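PDB 4F62: geranyltranstransferase from Marinomonas sp. MED121, which probably joins allylic diphosphates to isopentenyl diphosphate, as a farnesyl-diphosphate synthase-like polyprenyl transferase that lengthens isoprenoid chains. Local coordinates for residues Q157-S162 with E174-H179; R264-A269 with L286-I291; Q22-Y27 with Q119-E124; L204-A209 with I273-D278. All blocks are in the same frame, centred on the assembly; numbering follows the deposited sequence.

Overall arrangement
From the N terminus, contact 3 comes first: the end of helix 5-23 folds back on helix 108-126 and closes a long, mostly helical loop of 91 residues. Contact 1 then follows in series as a short hairpin between helices 153-162 and 170-194. The last two interlock. Contact 4 opens on helix 201-226, contact 2 opens on helix 249-273, contact 4 closes in the loop after that helix, and contact 2 closes on helix 281-291. Their centres lie 13 Å apart. Contact 3 sits across the chain's centre from contact 2, 33 Å between centres. Contacts 1 and 3 also touch the second subunit, whereas 2 and 4 tie the C-terminal helices together within one chain.

Contact 1 of 4, residues Q157-S162 with E174-H179; sequences QMIDLS and EQMHVH
One face of the D160 carboxylate is covered by the methyl end of M176, whose CE stands 3.7 Å from D160 CG, almost straight above the plane. M176 SD follows on the same side, 4.0 Å from D160 CB. D160 OD2 is held by a salt bridge to K180, so the thioether packs on a group whose charge is matched by another residue. A second flat group, the H179 ring, takes Q175 O in its plane at one edge: ND1 donates over 2.8 Å with an N-H...O angle of 164°. The other ring nitrogen, NE2, bonds to Y27 OH of the second subunit, so both ring nitrogens are engaged and the ring's rotation is fixed.

M176 reaches D160 by folding. Its CG is anti to the backbone N (chi1 -168°), and bends at chi2 and chi3 swing the sulfur and methyl across D160. On the way M176 CG presses on I159 CG2 at 3.5 Å, the two side chains sliding past each other in opposite directions. Replacing M176 by an alanine would probably strip the D160 carboxylate of its apolar cover and leave I159 CG2 facing a gap.

I159 and M176 also mark the closest backbone approach, with CA atoms 6.1 Å apart. The segment axes run at 141° and come within 8.8 Å, forming an antiparallel helix hairpin of the all-alpha isoprenoid synthase fold, set beside the dimer interface.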
loop_
_atom_site.group_PDB
_atom_site.type_symbol
_atom_site.label_atom_id
_atom_site.label_comp_id
_atom_site.label_asym_id
_atom_site.label_seq_id
_atom_site.Cartn_x
_atom_site.Cartn_y
_atom_site.Cartn_z
ATOM N N GLN A 157 6.766 1.727 14.446
ATOM C CA GLN A 157 8.167 1.669 14.053
ATOM C C GLN A 157 8.820 3.021 14.260
ATOM O O GLN A 157 9.968 3.101 14.695
ATOM C CB GLN A 157 8.320 1.239 12.582
ATOM C CG GLN A 157 7.822 -0.178 12.278
ATOM C CD GLN A 157 7.873 -0.496 10.789
ATOM O OE1 GLN A 157 7.014 -0.058 10.020
ATOM N NE2 GLN A 157 8.896 -1.244 10.371
ATOM N N MET A 158 8.082 4.081 13.937
ATOM C CA MET A 158 8.576 5.442 14.101
ATOM C C MET A 158 8.863 5.697 15.577
ATOM O O MET A 158 9.934 6.193 15.939
ATOM C CB MET A 158 7.546 6.452 13.586
ATOM C CG MET A 158 8.117 7.821 13.316
ATOM S SD MET A 158 9.178 7.841 11.846
ATOM C CE MET A 158 9.593 9.575 11.793
ATOM N N ILE A 159 7.910 5.336 16.430
ATOM C CA ILE A 159 8.073 5.541 17.863
ATOM C C ILE A 159 9.280 4.757 18.358
ATOM O O ILE A 159 10.086 5.283 19.109
ATOM C CB ILE A 159 6.818 5.115 18.651
ATOM C CG1 ILE A 159 5.662 6.080 18.364
ATOM C CG2 ILE A 159 7.100 5.114 20.153
ATOM C CD1 ILE A 159 4.306 5.536 18.834
ATOM N N ASP A 160 9.403 3.503 17.923
ATOM C CA ASP A 160 10.551 2.666 18.278
ATOM C C ASP A 160 11.880 3.346 17.933
ATOM O O ASP A 160 12.780 3.432 18.774
ATOM C CB ASP A 160 10.464 1.305 17.584
ATOM C CG ASP A 160 11.278 0.243 18.290
ATOM O OD1 ASP A 160 12.054 0.584 19.214
ATOM O OD2 ASP A 160 11.141 -0.940 17.929
ATOM N N LEU A 161 11.992 3.837 16.699
ATOM C CA LEU A 161 13.185 4.564 16.284
ATOM C C LEU A 161 13.434 5.806 17.128
ATOM O O LEU A 161 14.543 6.019 17.597
ATOM C CB LEU A 161 13.111 4.941 14.804
ATOM C CG LEU A 161 13.369 3.766 13.857
ATOM C CD1 LEU A 161 12.939 4.114 12.449
ATOM C CD2 LEU A 161 14.844 3.380 13.882
ATOM N N SER A 162 12.404 6.620 17.337
ATOM C CA SER A 162 12.591 7.892 18.034
ATOM C C SER A 162 12.879 7.701 19.523
ATOM O O SER A 162 13.277 8.639 20.208
ATOM C CB SER A 162 11.374 8.801 17.851
ATOM O OG SER A 162 10.345 8.446 18.757
ATOM N N GLU A 174 4.005 0.397 26.205
ATOM C CA GLU A 174 2.756 -0.211 25.765
ATOM C C GLU A 174 2.229 0.448 24.486
ATOM O O GLU A 174 1.880 -0.244 23.527
ATOM C CB GLU A 174 1.666 -0.164 26.845
ATOM C CG GLU A 174 0.378 -0.856 26.350
ATOM C CD GLU A 174 -0.913 -0.283 26.928
ATOM O OE1 GLU A 174 -0.874 0.791 27.566
ATOM O OE2 GLU A 174 -1.979 -0.912 26.733
ATOM N N GLN A 175 2.173 1.779 24.466
ATOM C CA GLN A 175 1.704 2.487 23.271
ATOM C C GLN A 175 2.496 2.092 22.019
ATOM O O GLN A 175 1.926 1.873 20.939
ATOM C CB GLN A 175 1.781 4.005 23.469
ATOM C CG GLN A 175 1.423 4.790 22.181
ATOM C CD GLN A 175 1.304 6.281 22.422
ATOM O OE1 GLN A 175 2.309 6.980 22.583
ATOM N NE2 GLN A 175 0.067 6.777 22.469
ATOM N N MET A 176 3.813 1.998 22.173
ATOM C CA MET A 176 4.689 1.636 21.066
ATOM C C MET A 176 4.360 0.247 20.514
ATOM O O MET A 176 4.253 0.063 19.299
ATOM C CB MET A 176 6.153 1.691 21.515
ATOM C CG MET A 176 7.154 1.620 20.388
ATOM S SD MET A 176 7.596 -0.076 20.001
ATOM C CE MET A 176 8.965 -0.259 21.183
ATOM N N HIS A 177 4.207 -0.731 21.404
ATOM C CA HIS A 177 3.951 -2.100 20.966
ATOM C C HIS A 177 2.568 -2.257 20.358
ATOM O O HIS A 177 2.390 -3.009 19.394
ATOM C CB HIS A 177 4.145 -3.101 22.112
ATOM C CG HIS A 177 5.577 -3.342 22.460
ATOM N ND1 HIS A 177 6.024 -3.478 23.748
ATOM C CD2 HIS A 177 6.681 -3.464 21.668
ATOM C CE1 HIS A 177 7.335 -3.682 23.755
ATOM N NE2 HIS A 177 7.745 -3.670 22.487
ATOM N N VAL A 178 1.590 -1.569 20.936
ATOM C CA VAL A 178 0.217 -1.628 20.441
ATOM C C VAL A 178 0.133 -1.172 18.980
ATOM O O VAL A 178 -0.648 -1.708 18.191
ATOM C CB VAL A 178 -0.724 -0.829 21.369
ATOM C CG1 VAL A 178 -2.065 -0.595 20.728
ATOM C CG2 VAL A 178 -0.898 -1.581 22.681
ATOM N N HIS A 179 0.969 -0.205 18.613
ATOM C CA HIS A 179 1.039 0.256 17.224
ATOM C C HIS A 179 1.923 -0.670 16.386
ATOM O O HIS A 179 1.513 -1.155 15.325
ATOM C CB HIS A 179 1.561 1.695 17.166
ATOM C CG HIS A 179 0.561 2.718 17.629
ATOM N ND1 HIS A 179 0.296 2.956 18.958
ATOM C CD2 HIS A 179 -0.247 3.548 16.928
ATOM C CE1 HIS A 179 -0.624 3.902 19.065
ATOM N NE2 HIS A 179 -0.971 4.277 17.838
#

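Contact 2 of 4, residues R264-A269 with L286-I291; sequences RLHEQA and LANYII
H266 and A287 mark the nearest backbone approach, CA to CA 7.1 Å, between two helical segments that run antiparallel at 155° with their axes 10.6 Å apart. That spacing is filled largely by the H266 ring. Its CG lies anti to the backbone N (chi1 -166°), which carries the imidazole across from helix 249-273 to the three residues that receive it.

I291 lies over one face of the ring. Its CD1 sits 3.9 Å from the ring centroid and 24° off the normal, a CH-pi contact displaced toward the rim, where H266 CG is 3.7 Å away. The same methyl touches H266 CB at 3.8 Å, so ring and stem share it. In the all-alpha fold of the polyprenyl synthases this pair joins the last modelled helix, 281-291, to the one before it, and both are backed by helix 201-226, where I291 also packs on I214 and A217.

The far edge of the ring is met by the amide end of N288. Its CG lies 3.6 Å from H266 NE2. A287 CB approaches obliquely, 4.2 Å from the same H266 NE2. A serine in place of H266 would probably leave I291 CD1 without its aromatic surface and the N288 amide without a neighbour at that edge.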
loop_
_atom_site.group_PDB
_atom_site.type_symbol
_atom_site.label_atom_id
_atom_site.label_comp_id
_atom_site.label_asym_id
_atom_site.label_seq_id
_atom_site.Cartn_x
_atom_site.Cartn_y
_atom_site.Cartn_z
ATOM N N ARG A 264 -1.896 -12.465 33.516
ATOM C CA ARG A 264 -3.160 -11.730 33.493
ATOM C C ARG A 264 -3.689 -11.504 32.077
ATOM O O ARG A 264 -4.882 -11.654 31.821
ATOM C CB ARG A 264 -3.042 -10.387 34.205
ATOM C CG ARG A 264 -4.278 -9.531 34.022
ATOM C CD ARG A 264 -4.099 -8.155 34.599
ATOM N NE ARG A 264 -5.138 -7.227 34.153
ATOM C CZ ARG A 264 -6.350 -7.137 34.697
ATOM N NH1 ARG A 264 -7.216 -6.246 34.229
ATOM N NH2 ARG A 264 -6.694 -7.928 35.713
ATOM N N LEU A 265 -2.808 -11.119 31.164
ATOM C CA LEU A 265 -3.210 -10.870 29.784
ATOM C C LEU A 265 -3.698 -12.174 29.131
ATOM O O LEU A 265 -4.685 -12.187 28.403
ATOM C CB LEU A 265 -2.051 -10.270 28.985
ATOM C CG LEU A 265 -1.646 -8.848 29.401
ATOM C CD1 LEU A 265 -0.395 -8.425 28.650
ATOM C CD2 LEU A 265 -2.771 -7.858 29.113
ATOM N N HIS A 266 -2.997 -13.264 29.415
ATOM C CA HIS A 266 -3.362 -14.569 28.898
ATOM C C HIS A 266 -4.767 -14.949 29.369
ATOM O O HIS A 266 -5.609 -15.373 28.571
ATOM C CB HIS A 266 -2.339 -15.608 29.361
ATOM C CG HIS A 266 -2.438 -16.912 28.606
ATOM N ND1 HIS A 266 -1.361 -17.781 28.523
ATOM C CD2 HIS A 266 -3.438 -17.461 27.921
ATOM C CE1 HIS A 266 -1.732 -18.827 27.806
ATOM N NE2 HIS A 266 -2.978 -18.673 27.422
ATOM N N GLU A 267 -5.011 -14.796 30.665
ATOM C CA GLU A 267 -6.324 -15.077 31.245
ATOM C C GLU A 267 -7.416 -14.198 30.652
ATOM O O GLU A 267 -8.527 -14.665 30.400
ATOM C CB GLU A 267 -6.292 -14.895 32.761
ATOM C CG GLU A 267 -5.438 -15.922 33.467
ATOM C CD GLU A 267 -5.324 -15.664 34.956
ATOM O OE1 GLU A 267 -5.657 -14.540 35.407
ATOM O OE2 GLU A 267 -4.893 -16.595 35.670
ATOM N N GLN A 268 -7.102 -12.923 30.446
ATOM C CA GLN A 268 -8.053 -11.993 29.863
ATOM C C GLN A 268 -8.409 -12.407 28.444
ATOM O O GLN A 268 -9.570 -12.320 28.041
ATOM C CB GLN A 268 -7.471 -10.582 29.820
ATOM C CG GLN A 268 -7.554 -9.830 31.133
ATOM C CD GLN A 268 -7.121 -8.387 30.967
ATOM O OE1 GLN A 268 -6.250 -8.081 30.147
ATOM N NE2 GLN A 268 -7.741 -7.491 31.724
ATOM N N ALA A 269 -7.401 -12.836 27.685
ATOM C CA ALA A 269 -7.610 -13.222 26.294
ATOM C C ALA A 269 -8.583 -14.392 26.222
ATOM O O ALA A 269 -9.554 -14.358 25.462
ATOM C CB ALA A 269 -6.293 -13.578 25.632
ATOM N N LEU A 286 -3.875 -20.947 19.939
ATOM C CA LEU A 286 -3.007 -19.898 19.378
ATOM C C LEU A 286 -2.547 -18.893 20.421
ATOM O O LEU A 286 -1.474 -18.295 20.282
ATOM C CB LEU A 286 -3.699 -19.134 18.240
ATOM C CG LEU A 286 -3.735 -19.822 16.869
ATOM C CD1 LEU A 286 -4.566 -19.019 15.879
ATOM C CD2 LEU A 286 -2.321 -20.007 16.342
ATOM N N ALA A 287 -3.362 -18.683 21.449
ATOM C CA ALA A 287 -2.985 -17.757 22.511
ATOM C C ALA A 287 -1.713 -18.279 23.180
ATOM O O ALA A 287 -0.714 -17.555 23.299
ATOM C CB ALA A 287 -4.106 -17.612 23.528
ATOM N N ASN A 288 -1.747 -19.543 23.589
ATOM C CA ASN A 288 -0.602 -20.160 24.260
ATOM C C ASN A 288 0.647 -20.210 23.373
ATOM O O ASN A 288 1.748 -19.894 23.823
ATOM C CB ASN A 288 -0.968 -21.558 24.772
ATOM C CG ASN A 288 -2.378 -21.613 25.355
ATOM O OD1 ASN A 288 -3.001 -20.574 25.600
ATOM N ND2 ASN A 288 -2.892 -22.828 25.569
ATOM N N TYR A 289 0.468 -20.595 22.110
ATOM C CA TYR A 289 1.579 -20.680 21.160
ATOM C C TYR A 289 2.280 -19.331 20.907
ATOM O O TYR A 289 3.510 -19.238 20.994
ATOM C CB TYR A 289 1.087 -21.262 19.836
ATOM C CG TYR A 289 2.131 -21.307 18.742
ATOM C CD1 TYR A 289 3.255 -22.119 18.858
ATOM C CD2 TYR A 289 1.980 -20.558 17.581
ATOM C CE1 TYR A 289 4.210 -22.172 17.850
ATOM C CE2 TYR A 289 2.923 -20.607 16.569
ATOM C CZ TYR A 289 4.037 -21.413 16.708
ATOM O OH TYR A 289 4.975 -21.458 15.700
ATOM N N ILE A 290 1.496 -18.301 20.584
ATOM C CA ILE A 290 2.028 -16.960 20.302
ATOM C C ILE A 290 2.722 -16.378 21.530
ATOM O O ILE A 290 3.870 -15.913 21.456
ATOM C CB ILE A 290 0.924 -15.981 19.838
ATOM C CG1 ILE A 290 0.361 -16.418 18.480
ATOM C CG2 ILE A 290 1.471 -14.567 19.738
ATOM C CD1 ILE A 290 -1.020 -15.834 18.160
ATOM N N ILE A 291 2.019 -16.415 22.656
ATOM C CA ILE A 291 2.574 -15.953 23.921
ATOM C C ILE A 291 3.836 -16.723 24.286
ATOM O O ILE A 291 4.877 -16.111 24.545
ATOM C CB ILE A 291 1.548 -16.093 25.059
ATOM C CG1 ILE A 291 0.473 -15.015 24.924
ATOM C CG2 ILE A 291 2.221 -15.976 26.419
ATOM C CD1 ILE A 291 -0.622 -15.129 25.966
#

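Contact 3 of 4, residues Q22-Y27 with Q119-E124; sequences QQLSDY and QTFAFE
CH-pi packing carries the contact between L24 and F121. L24 CD1 sits above the middle of the F121 ring, 3.9 Å from its centroid and 13° off the normal. L24 CG is anti to the backbone N (chi1 -165°), which turns the branch over the aromatic face; on the same side of the ring, L24 CB lies 3.9 Å from F121 CZ.

Backbone atoms also approach the ring. Q23 O comes near the ring plane at the edge, 3.8 Å from F121 CE1, and L24 N is 3.7 Å from F121 CZ. Q23 CB adds an apolar touch, 4.0 Å from F121 CZ. The chain curls tightly here because L24, the first residue to leave helix 5-23, is the centre of an inverse gamma turn, closed by a weak 2.7 Å bond from S25 N to Q23 O.

Some polar groups reach across the dimer. E124 OE1 forms a salt bridge with R150 of the second subunit, and that same arginine bonds to S25 O. A helix C-terminus thus unwinds over a phenylalanine of helix 108-126, at the dimer interface of an all-alpha isoprenoid synthase, where Q119 and T120 pair reciprocally with their counterparts in the second subunit.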
loop_
_atom_site.group_PDB
_atom_site.type_symbol
_atom_site.label_atom_id
_atom_site.label_comp_id
_atom_site.label_asym_id
_atom_site.label_seq_id
_atom_site.Cartn_x
_atom_site.Cartn_y
_atom_site.Cartn_z
ATOM N N GLN A 22 -0.555 -18.691 -5.745
ATOM C CA GLN A 22 -1.489 -18.568 -6.857
ATOM C C GLN A 22 -1.722 -17.101 -7.207
ATOM O O GLN A 22 -1.679 -16.734 -8.372
ATOM C CB GLN A 22 -2.820 -19.256 -6.534
ATOM C CG GLN A 22 -2.769 -20.778 -6.573
ATOM C CD GLN A 22 -3.790 -21.429 -5.640
ATOM O OE1 GLN A 22 -4.599 -20.745 -5.003
ATOM N NE2 GLN A 22 -3.746 -22.757 -5.550
ATOM N N GLN A 23 -1.952 -16.256 -6.204
ATOM C CA GLN A 23 -2.271 -14.859 -6.480
ATOM C C GLN A 23 -1.075 -14.048 -6.990
ATOM O O GLN A 23 -1.253 -13.087 -7.742
ATOM C CB GLN A 23 -2.896 -14.184 -5.250
ATOM C CG GLN A 23 -4.171 -14.862 -4.781
ATOM C CD GLN A 23 -5.258 -14.840 -5.848
ATOM O OE1 GLN A 23 -5.502 -13.811 -6.475
ATOM N NE2 GLN A 23 -5.905 -15.981 -6.062
ATOM N N LEU A 24 0.136 -14.405 -6.567
ATOM C CA LEU A 24 1.318 -13.715 -7.077
ATOM C C LEU A 24 1.572 -14.227 -8.491
ATOM O O LEU A 24 2.515 -14.980 -8.725
ATOM C CB LEU A 24 2.547 -13.951 -6.184
ATOM C CG LEU A 24 3.743 -13.005 -6.402
ATOM C CD1 LEU A 24 3.315 -11.556 -6.241
ATOM C CD2 LEU A 24 4.883 -13.302 -5.441
ATOM N N SER A 25 0.711 -13.815 -9.422
ATOM C CA SER A 25 0.721 -14.316 -10.796
ATOM C C SER A 25 1.967 -13.871 -11.560
ATOM O O SER A 25 2.503 -12.774 -11.343
ATOM C CB SER A 25 -0.523 -13.829 -11.540
ATOM O OG SER A 25 -0.587 -12.410 -11.516
ATOM N N ASP A 26 2.425 -14.734 -12.457
ATOM C CA ASP A 26 3.598 -14.443 -13.267
ATOM C C ASP A 26 3.393 -13.231 -14.176
ATOM O O ASP A 26 2.315 -13.025 -14.740
ATOM C CB ASP A 26 3.997 -15.671 -14.097
ATOM C CG ASP A 26 4.708 -16.724 -13.271
ATOM O OD1 ASP A 26 5.210 -16.382 -12.180
ATOM O OD2 ASP A 26 4.776 -17.887 -13.718
ATOM N N TYR A 27 4.446 -12.430 -14.299
ATOM C CA TYR A 27 4.439 -11.259 -15.164
ATOM C C TYR A 27 5.884 -10.976 -15.569
ATOM O O TYR A 27 6.667 -10.473 -14.766
ATOM C CB TYR A 27 3.818 -10.074 -14.429
ATOM C CG TYR A 27 3.722 -8.831 -15.271
ATOM C CD1 TYR A 27 3.139 -8.867 -16.531
ATOM C CD2 TYR A 27 4.214 -7.626 -14.809
ATOM C CE1 TYR A 27 3.055 -7.727 -17.307
ATOM C CE2 TYR A 27 4.130 -6.487 -15.568
ATOM C CZ TYR A 27 3.552 -6.537 -16.813
ATOM O OH TYR A 27 3.473 -5.390 -17.571
ATOM N N GLN A 119 3.696 -4.347 -0.130
ATOM C CA GLN A 119 2.580 -3.547 0.378
ATOM C C GLN A 119 1.477 -3.403 -0.677
ATOM O O GLN A 119 0.294 -3.584 -0.374
ATOM C CB GLN A 119 2.996 -2.152 0.905
ATOM C CG GLN A 119 1.742 -1.336 1.217
ATOM C CD GLN A 119 1.968 -0.023 1.967
ATOM O OE1 GLN A 119 0.996 0.623 2.364
ATOM N NE2 GLN A 119 3.232 0.384 2.148
ATOM N N THR A 120 1.849 -3.095 -1.918
ATOM C CA THR A 120 0.826 -2.930 -2.953
ATOM C C THR A 120 0.120 -4.262 -3.201
ATOM O O THR A 120 -1.064 -4.296 -3.528
ATOM C CB THR A 120 1.425 -2.465 -4.287
ATOM O OG1 THR A 120 2.350 -1.400 -4.050
ATOM C CG2 THR A 120 0.309 -2.001 -5.248
ATOM N N PHE A 121 0.855 -5.362 -3.073
ATOM C CA PHE A 121 0.272 -6.683 -3.313
ATOM C C PHE A 121 -0.815 -6.978 -2.260
ATOM O O PHE A 121 -1.815 -7.630 -2.560
ATOM C CB PHE A 121 1.382 -7.736 -3.293
ATOM C CG PHE A 121 0.906 -9.141 -3.539
ATOM C CD1 PHE A 121 0.212 -9.460 -4.691
ATOM C CD2 PHE A 121 1.201 -10.157 -2.627
ATOM C CE1 PHE A 121 -0.216 -10.763 -4.937
ATOM C CE2 PHE A 121 0.778 -11.474 -2.864
ATOM C CZ PHE A 121 0.069 -11.773 -4.016
ATOM N N ALA A 122 -0.622 -6.495 -1.033
ATOM C CA ALA A 122 -1.633 -6.678 0.008
ATOM C C ALA A 122 -2.956 -6.080 -0.441
ATOM O O ALA A 122 -4.018 -6.677 -0.275
ATOM C CB ALA A 122 -1.190 -6.038 1.303
ATOM N N PHE A 123 -2.887 -4.902 -1.045
ATOM C CA PHE A 123 -4.100 -4.245 -1.505
ATOM C C PHE A 123 -4.630 -4.870 -2.773
ATOM O O PHE A 123 -5.834 -4.837 -3.026
ATOM C CB PHE A 123 -3.885 -2.728 -1.606
ATOM C CG PHE A 123 -3.639 -2.087 -0.256
ATOM C CD1 PHE A 123 -4.697 -1.858 0.618
ATOM C CD2 PHE A 123 -2.346 -1.762 0.158
ATOM C CE1 PHE A 123 -4.481 -1.282 1.873
ATOM C CE2 PHE A 123 -2.116 -1.187 1.408
ATOM C CZ PHE A 123 -3.190 -0.943 2.271
ATOM N N GLU A 124 -3.740 -5.476 -3.557
ATOM C CA GLU A 124 -4.172 -6.211 -4.736
ATOM C C GLU A 124 -5.024 -7.394 -4.271
ATOM O O GLU A 124 -6.083 -7.675 -4.833
ATOM C CB GLU A 124 -2.962 -6.716 -5.540
ATOM C CG GLU A 124 -3.340 -7.568 -6.773
ATOM C CD GLU A 124 -2.115 -8.099 -7.533
ATOM O OE1 GLU A 124 -0.983 -7.576 -7.348
ATOM O OE2 GLU A 124 -2.280 -9.053 -8.315
#

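Contact 4 of 4, residues L204-A209 with I273-D278; sequences LAKLDA and ISEFGD
K206 leans on E275 and F276, tying helix 201-226 to the loop between helices 249-273 and 281-291 in the all-alpha polyprenyl synthase fold. CB of K206 points at the loop, and the chain runs out extended from there. K206 CG is the first atom near the glutamate, 4.1 Å from E275 OE2. CD has two neighbours: the E275 oxygen, and F276 CE1 at 3.9 Å. The methylene meets the phenyl ring at its edge, near the ring plane, so the lysine passes beside the ring without lying over its face. CE comes next, 3.2 Å from E275 OE2. A bend at the last torsion (chi4 -57°) then turns NZ to the carboxylate.

E275 arrives from the opposite direction. Its CG takes the crowded position between backbone N and carbonyl carbon (chi1 65°), and a further bend at chi2 brings the carboxylate round to the lysine. This glutamate is exposed, so the ion pair lies at the surface and is probably weakened by water.

Deeper in, L207 CD2 and I273 CG2 meet loosely at 4.4 Å; both residues also pack on L283 of helix 281-291, while L207 and F276 share L59. The K206-E275 salt bridge itself spans 2.7 Å from NZ to OE2, the ammonium nitrogen lying nearly in line with the CD-OE2 bond of the glutamate.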
loop_
_atom_site.group_PDB
_atom_site.type_symbol
_atom_site.label_atom_id
_atom_site.label_comp_id
_atom_site.label_asym_id
_atom_site.label_seq_id
_atom_site.Cartn_x
_atom_site.Cartn_y
_atom_site.Cartn_z
ATOM N N LEU A 204 -17.225 -8.892 17.812
ATOM C CA LEU A 204 -16.053 -8.163 17.343
ATOM C C LEU A 204 -15.347 -7.454 18.504
ATOM O O LEU A 204 -14.116 -7.379 18.552
ATOM C CB LEU A 204 -16.461 -7.173 16.246
ATOM C CG LEU A 204 -15.454 -6.783 15.163
ATOM C CD1 LEU A 204 -14.958 -8.000 14.407
ATOM C CD2 LEU A 204 -16.103 -5.775 14.203
ATOM N N ALA A 205 -16.130 -6.944 19.449
ATOM C CA ALA A 205 -15.566 -6.327 20.644
ATOM C C ALA A 205 -14.759 -7.327 21.492
ATOM O O ALA A 205 -13.682 -6.996 22.014
ATOM C CB ALA A 205 -16.667 -5.692 21.471
ATOM N N LYS A 206 -15.279 -8.545 21.628
ATOM C CA LYS A 206 -14.567 -9.602 22.343
ATOM C C LYS A 206 -13.268 -9.953 21.630
ATOM O O LYS A 206 -12.235 -10.154 22.272
ATOM C CB LYS A 206 -15.445 -10.849 22.481
ATOM C CG LYS A 206 -16.668 -10.671 23.368
ATOM C CD LYS A 206 -17.653 -11.813 23.144
ATOM C CE LYS A 206 -18.970 -11.573 23.865
ATOM N NZ LYS A 206 -18.751 -11.383 25.325
ATOM N N LEU A 207 -13.316 -10.020 20.300
ATOM C CA LEU A 207 -12.117 -10.331 19.520
ATOM C C LEU A 207 -11.071 -9.229 19.626
ATOM O O LEU A 207 -9.872 -9.517 19.725
ATOM C CB LEU A 207 -12.467 -10.648 18.061
ATOM C CG LEU A 207 -13.236 -11.958 17.913
ATOM C CD1 LEU A 207 -13.802 -12.126 16.490
ATOM C CD2 LEU A 207 -12.337 -13.128 18.282
ATOM N N ASP A 208 -11.526 -7.974 19.636
ATOM C CA ASP A 208 -10.651 -6.826 19.894
ATOM C C ASP A 208 -9.856 -7.024 21.159
ATOM O O ASP A 208 -8.632 -6.893 21.165
ATOM C CB ASP A 208 -11.468 -5.545 20.093
ATOM C CG ASP A 208 -11.728 -4.806 18.804
ATOM O OD1 ASP A 208 -11.191 -5.219 17.760
ATOM O OD2 ASP A 208 -12.459 -3.794 18.841
ATOM N N ALA A 209 -10.577 -7.303 22.242
ATOM C CA ALA A 209 -9.967 -7.449 23.550
ATOM C C ALA A 209 -9.062 -8.676 23.568
ATOM O O ALA A 209 -7.984 -8.652 24.171
ATOM C CB ALA A 209 -11.047 -7.553 24.624
ATOM N N ILE A 273 -13.210 -15.234 24.917
ATOM C CA ILE A 273 -13.728 -16.183 23.929
ATOM C C ILE A 273 -14.238 -17.478 24.553
ATOM O O ILE A 273 -14.540 -18.437 23.843
ATOM C CB ILE A 273 -12.669 -16.522 22.853
ATOM C CG1 ILE A 273 -11.470 -17.223 23.491
ATOM C CG2 ILE A 273 -12.221 -15.266 22.112
ATOM C CD1 ILE A 273 -10.389 -17.580 22.503
ATOM N N SER A 274 -14.338 -17.493 25.877
ATOM C CA SER A 274 -14.787 -18.682 26.597
ATOM C C SER A 274 -16.208 -19.088 26.200
ATOM O O SER A 274 -16.496 -20.275 26.044
ATOM C CB SER A 274 -14.685 -18.479 28.117
ATOM O OG SER A 274 -15.562 -17.462 28.580
ATOM N N GLU A 275 -17.081 -18.102 26.018
ATOM C CA GLU A 275 -18.501 -18.351 25.745
ATOM C C GLU A 275 -18.817 -18.814 24.315
ATOM O O GLU A 275 -19.977 -18.799 23.904
ATOM C CB GLU A 275 -19.335 -17.103 26.078
ATOM C CG GLU A 275 -19.034 -15.880 25.207
ATOM C CD GLU A 275 -17.764 -15.143 25.628
ATOM O OE1 GLU A 275 -16.733 -15.801 25.892
ATOM O OE2 GLU A 275 -17.797 -13.898 25.704
ATOM N N PHE A 276 -17.801 -19.226 23.561
ATOM C CA PHE A 276 -18.014 -19.666 22.182
ATOM C C PHE A 276 -17.983 -21.186 22.026
ATOM O O PHE A 276 -18.476 -21.727 21.040
ATOM C CB PHE A 276 -16.976 -19.041 21.257
ATOM C CG PHE A 276 -17.210 -17.585 20.963
ATOM C CD1 PHE A 276 -16.726 -16.602 21.810
ATOM C CD2 PHE A 276 -17.898 -17.201 19.818
ATOM C CE1 PHE A 276 -16.930 -15.262 21.534
ATOM C CE2 PHE A 276 -18.108 -15.861 19.531
ATOM C CZ PHE A 276 -17.623 -14.888 20.393
ATOM N N GLY A 277 -17.393 -21.873 22.994
ATOM C CA GLY A 277 -17.338 -23.323 22.948
ATOM C C GLY A 277 -16.236 -23.858 22.052
ATOM O O GLY A 277 -15.222 -23.187 21.833
ATOM N N ASP A 278 -16.446 -25.068 21.534
ATOM C CA ASP A 278 -15.443 -25.788 20.745
ATOM C C ASP A 278 -14.808 -24.959 19.621
ATOM O O ASP A 278 -13.621 -25.108 19.331
ATOM C CB ASP A 278 -16.055 -27.070 20.165
ATOM C CG ASP A 278 -16.346 -28.117 21.231
ATOM O OD1 ASP A 278 -16.281 -27.785 22.439
ATOM O OD2 ASP A 278 -16.647 -29.273 20.853
#